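Local coordinates for protein L-ribulose 3-epimerase (Methylomonas sp. DH-1, PDB 7CJ7) that catalyses the manganese-dependent epimerization of ketoses at the C3 position, acting most strongly on L-ribulose, as a homodimeric TIM-barrel enzyme, at residues A2-G10 with A142-D150. Numbering follows the deposited sequence.
Sequences AFPKRLEYG and AADKGINID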
loop_
_atom_site.group_PDB
_atom_site.type_symbol
_atom_site.label_atom_id
_atom_site.label_comp_id
_atom_site.label_asym_id
_atom_site.label_seq_id
_atom_site.Cartn_x
_atom_site.Cartn_y
_atom_site.Cartn_z
ATOM N N ALA A 2 -14.487 27.873 10.273
ATOM C CA ALA A 2 -13.068 27.498 10.539
ATOM C C ALA A 2 -12.674 27.994 11.932
ATOM O O ALA A 2 -12.783 29.202 12.213
ATOM C CB ALA A 2 -12.155 28.080 9.490
ATOM N N PHE A 3 -12.227 27.082 12.780
ATOM C CA PHE A 3 -11.742 27.407 14.138
ATOM C C PHE A 3 -10.232 27.522 14.054
ATOM O O PHE A 3 -9.618 26.962 13.149
ATOM C CB PHE A 3 -12.293 26.373 15.114
ATOM C CG PHE A 3 -13.792 26.308 15.020
ATOM C CD1 PHE A 3 -14.561 27.319 15.572
ATOM C CD2 PHE A 3 -14.426 25.292 14.325
ATOM C CE1 PHE A 3 -15.941 27.292 15.467
ATOM C CE2 PHE A 3 -15.807 25.268 14.220
ATOM C CZ PHE A 3 -16.560 26.275 14.779
ATOM N N PRO A 4 -9.608 28.295 14.963
ATOM C CA PRO A 4 -8.179 28.586 14.874
ATOM C C PRO A 4 -7.316 27.318 14.803
ATOM O O PRO A 4 -7.585 26.338 15.514
ATOM C CB PRO A 4 -7.894 29.392 16.152
ATOM C CG PRO A 4 -9.228 30.020 16.490
ATOM C CD PRO A 4 -10.254 28.983 16.090
ATOM N N LYS A 5 -6.314 27.375 13.928
ATOM C CA LYS A 5 -5.233 26.368 13.816
ATOM C C LYS A 5 -3.909 27.051 14.148
ATOM O O LYS A 5 -3.740 28.246 13.846
ATOM C CB LYS A 5 -5.179 25.761 12.412
ATOM C CG LYS A 5 -6.398 24.945 12.009
ATOM C CD LYS A 5 -6.319 24.429 10.589
ATOM C CE LYS A 5 -7.508 23.578 10.223
ATOM N NZ LYS A 5 -7.433 22.238 10.842
ATOM N N ARG A 6 -3.003 26.318 14.774
ATOM C CA ARG A 6 -1.633 26.820 14.999
ATOM C C ARG A 6 -0.656 25.749 14.526
ATOM O O ARG A 6 -1.025 24.552 14.507
ATOM C CB ARG A 6 -1.445 27.165 16.475
ATOM C CG ARG A 6 -1.568 25.960 17.395
ATOM C CD ARG A 6 -1.274 26.301 18.851
ATOM N NE ARG A 6 -2.483 26.591 19.605
ATOM C CZ ARG A 6 -2.528 26.766 20.924
ATOM N NH1 ARG A 6 -1.426 26.680 21.653
ATOM N NH2 ARG A 6 -3.681 27.024 21.512
ATOM N N LEU A 7 0.545 26.170 14.146
ATOM C CA LEU A 7 1.664 25.237 13.902
ATOM C C LEU A 7 2.027 24.585 15.237
ATOM O O LEU A 7 2.455 25.287 16.140
ATOM C CB LEU A 7 2.851 26.002 13.312
ATOM C CG LEU A 7 4.048 25.131 12.954
ATOM C CD1 LEU A 7 3.637 24.001 12.034
ATOM C CD2 LEU A 7 5.151 25.965 12.324
ATOM N N GLU A 8 1.836 23.277 15.357
ATOM C CA GLU A 8 2.164 22.532 16.598
ATOM C C GLU A 8 2.513 21.109 16.186
ATOM O O GLU A 8 2.018 20.660 15.142
ATOM C CB GLU A 8 1.019 22.584 17.609
ATOM C CG GLU A 8 -0.352 22.305 17.017
ATOM C CD GLU A 8 -1.466 22.319 18.056
ATOM O OE1 GLU A 8 -2.641 22.249 17.679
ATOM O OE2 GLU A 8 -1.151 22.393 19.248
ATOM N N TYR A 9 3.363 20.458 16.978
ATOM C CA TYR A 9 3.922 19.125 16.678
ATOM C C TYR A 9 3.371 18.107 17.669
ATOM O O TYR A 9 3.349 18.350 18.892
ATOM C CB TYR A 9 5.444 19.184 16.697
ATOM C CG TYR A 9 6.000 20.258 15.802
ATOM C CD1 TYR A 9 6.326 19.998 14.484
ATOM C CD2 TYR A 9 6.124 21.555 16.258
ATOM C CE1 TYR A 9 6.823 20.991 13.661
ATOM C CE2 TYR A 9 6.615 22.561 15.448
ATOM C CZ TYR A 9 6.979 22.276 14.147
ATOM O OH TYR A 9 7.458 23.279 13.353
ATOM N N GLY A 10 2.966 16.963 17.136
ATOM C CA GLY A 10 2.286 15.925 17.920
ATOM C C GLY A 10 2.804 14.546 17.598
ATOM O O GLY A 10 3.463 14.364 16.539
ATOM N N ALA A 142 -19.809 19.297 14.708
ATOM C CA ALA A 142 -18.484 19.731 15.209
ATOM C C ALA A 142 -18.462 21.258 15.316
ATOM O O ALA A 142 -17.810 21.773 16.224
ATOM C CB ALA A 142 -17.382 19.230 14.306
ATOM N N ALA A 143 -19.144 21.961 14.411
ATOM C CA ALA A 143 -19.089 23.441 14.336
ATOM C C ALA A 143 -19.666 24.020 15.630
ATOM O O ALA A 143 -19.213 25.086 16.066
ATOM C CB ALA A 143 -19.828 23.935 13.115
ATOM N N ASP A 144 -20.625 23.319 16.231
ATOM C CA ASP A 144 -21.320 23.754 17.469
ATOM C C ASP A 144 -20.360 23.651 18.666
ATOM O O ASP A 144 -20.626 24.323 19.679
ATOM C CB ASP A 144 -22.608 22.950 17.655
ATOM C CG ASP A 144 -23.685 23.275 16.626
ATOM O OD1 ASP A 144 -23.814 24.465 16.248
ATOM O OD2 ASP A 144 -24.395 22.338 16.207
ATOM N N LYS A 145 -19.271 22.879 18.545
ATOM C CA LYS A 145 -18.304 22.621 19.649
ATOM C C LYS A 145 -16.912 23.160 19.298
ATOM O O LYS A 145 -15.944 22.748 19.950
ATOM C CB LYS A 145 -18.275 21.118 19.933
ATOM C CG LYS A 145 -19.604 20.578 20.434
ATOM C CD LYS A 145 -19.530 19.212 21.056
ATOM C CE LYS A 145 -20.815 18.864 21.779
ATOM N NZ LYS A 145 -20.589 17.910 22.888
ATOM N N GLY A 146 -16.813 24.045 18.301
ATOM C CA GLY A 146 -15.554 24.720 17.924
ATOM C C GLY A 146 -14.516 23.756 17.371
ATOM O O GLY A 146 -13.306 24.006 17.536
ATOM N N ILE A 147 -14.959 22.705 16.688
ATOM C CA ILE A 147 -14.062 21.627 16.192
ATOM C C ILE A 147 -14.025 21.654 14.657
ATOM O O ILE A 147 -15.089 21.774 14.009
ATOM C CB ILE A 147 -14.487 20.270 16.782
ATOM C CG1 ILE A 147 -14.070 20.164 18.257
ATOM C CG2 ILE A 147 -13.944 19.116 15.951
ATOM C CD1 ILE A 147 -14.823 19.119 19.031
ATOM N N ASN A 148 -12.817 21.607 14.101
ATOM C CA ASN A 148 -12.575 21.366 12.657
ATOM C C ASN A 148 -12.487 19.857 12.412
ATOM O O ASN A 148 -11.918 19.129 13.255
ATOM C CB ASN A 148 -11.290 22.028 12.161
ATOM C CG ASN A 148 -11.238 23.520 12.384
ATOM O OD1 ASN A 148 -12.192 24.224 12.073
ATOM N ND2 ASN A 148 -10.116 24.006 12.889
ATOM N N ILE A 149 -12.970 19.402 11.261
ATOM C CA ILE A 149 -12.752 18.001 10.817
ATOM C C ILE A 149 -11.780 18.028 9.638
ATOM O O ILE A 149 -11.878 18.919 8.780
ATOM C CB ILE A 149 -14.065 17.271 10.502
ATOM C CG1 ILE A 149 -14.761 17.806 9.248
ATOM C CG2 ILE A 149 -14.977 17.321 11.717
ATOM C CD1 ILE A 149 -15.956 16.965 8.835
ATOM N N ASP A 150 -10.844 17.088 9.643
ATOM C CA ASP A 150 -9.785 16.978 8.616
ATOM C C ASP A 150 -9.870 15.564 8.043
ATOM O O ASP A 150 -9.663 14.591 8.799
ATOM C CB ASP A 150 -8.424 17.319 9.216
ATOM C CG ASP A 150 -8.460 18.522 10.142
ATOM O OD1 ASP A 150 -8.368 19.666 9.631
ATOM O OD2 ASP A 150 -8.601 18.306 11.373
#
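Phe3 and Asn148 carry this contact, and Lys5 extends it inward. The amide of Asn148 grips the backbone of Phe3 twice. Phe3 N donates to Asn148 OD1 at 2.9 Å, almost straight at 175°, in the plane of the Asn148 side-chain carbonyl, on a lone pair of OD1. Asn148 ND2 returns a bond to Phe3 O at 3.0 Å; here the donor stands above the plane of the Phe3 carbonyl. Together the two bonds fix the amide's rotation, and ND2 also hydrogen-bonds to Glu107. The Phe3 ring lies over the type I beta turn from Ala143 to Gly146, on the way from helix 125-143 to strand 148-152. Gly146 CA sits 3.4 Å from the Phe3 ring centroid, directly over one face, in a CH-pi contact. Phe3 CG is anti to its carbonyl carbon (chi1 -55°), which swings the ring over Gly146. Ala143 O approaches the ring obliquely, 3.2 Å from Phe3 CZ. Lys5 runs extended past Asn148, then bends at its last torsion (chi4 -75°). Its NZ forms a salt bridge with Asp150 OD1 at 3.0 Å, on the syn side of the carboxylate. NZ also forms a salt bridge with Glu107, its strongest polar partner, and a hydrogen bond to Gly208 O, and Lys5 makes a cation-pi contact with Phe181. The N-terminal arm thus crosses the N-terminal end of the parallel barrel, from the start of strand 148-152 toward strand 8-12. Asp150 and Glu107 hold like charges close together. The ammonium group between them probably offsets their repulsion and helps keep both carboxylates ionised.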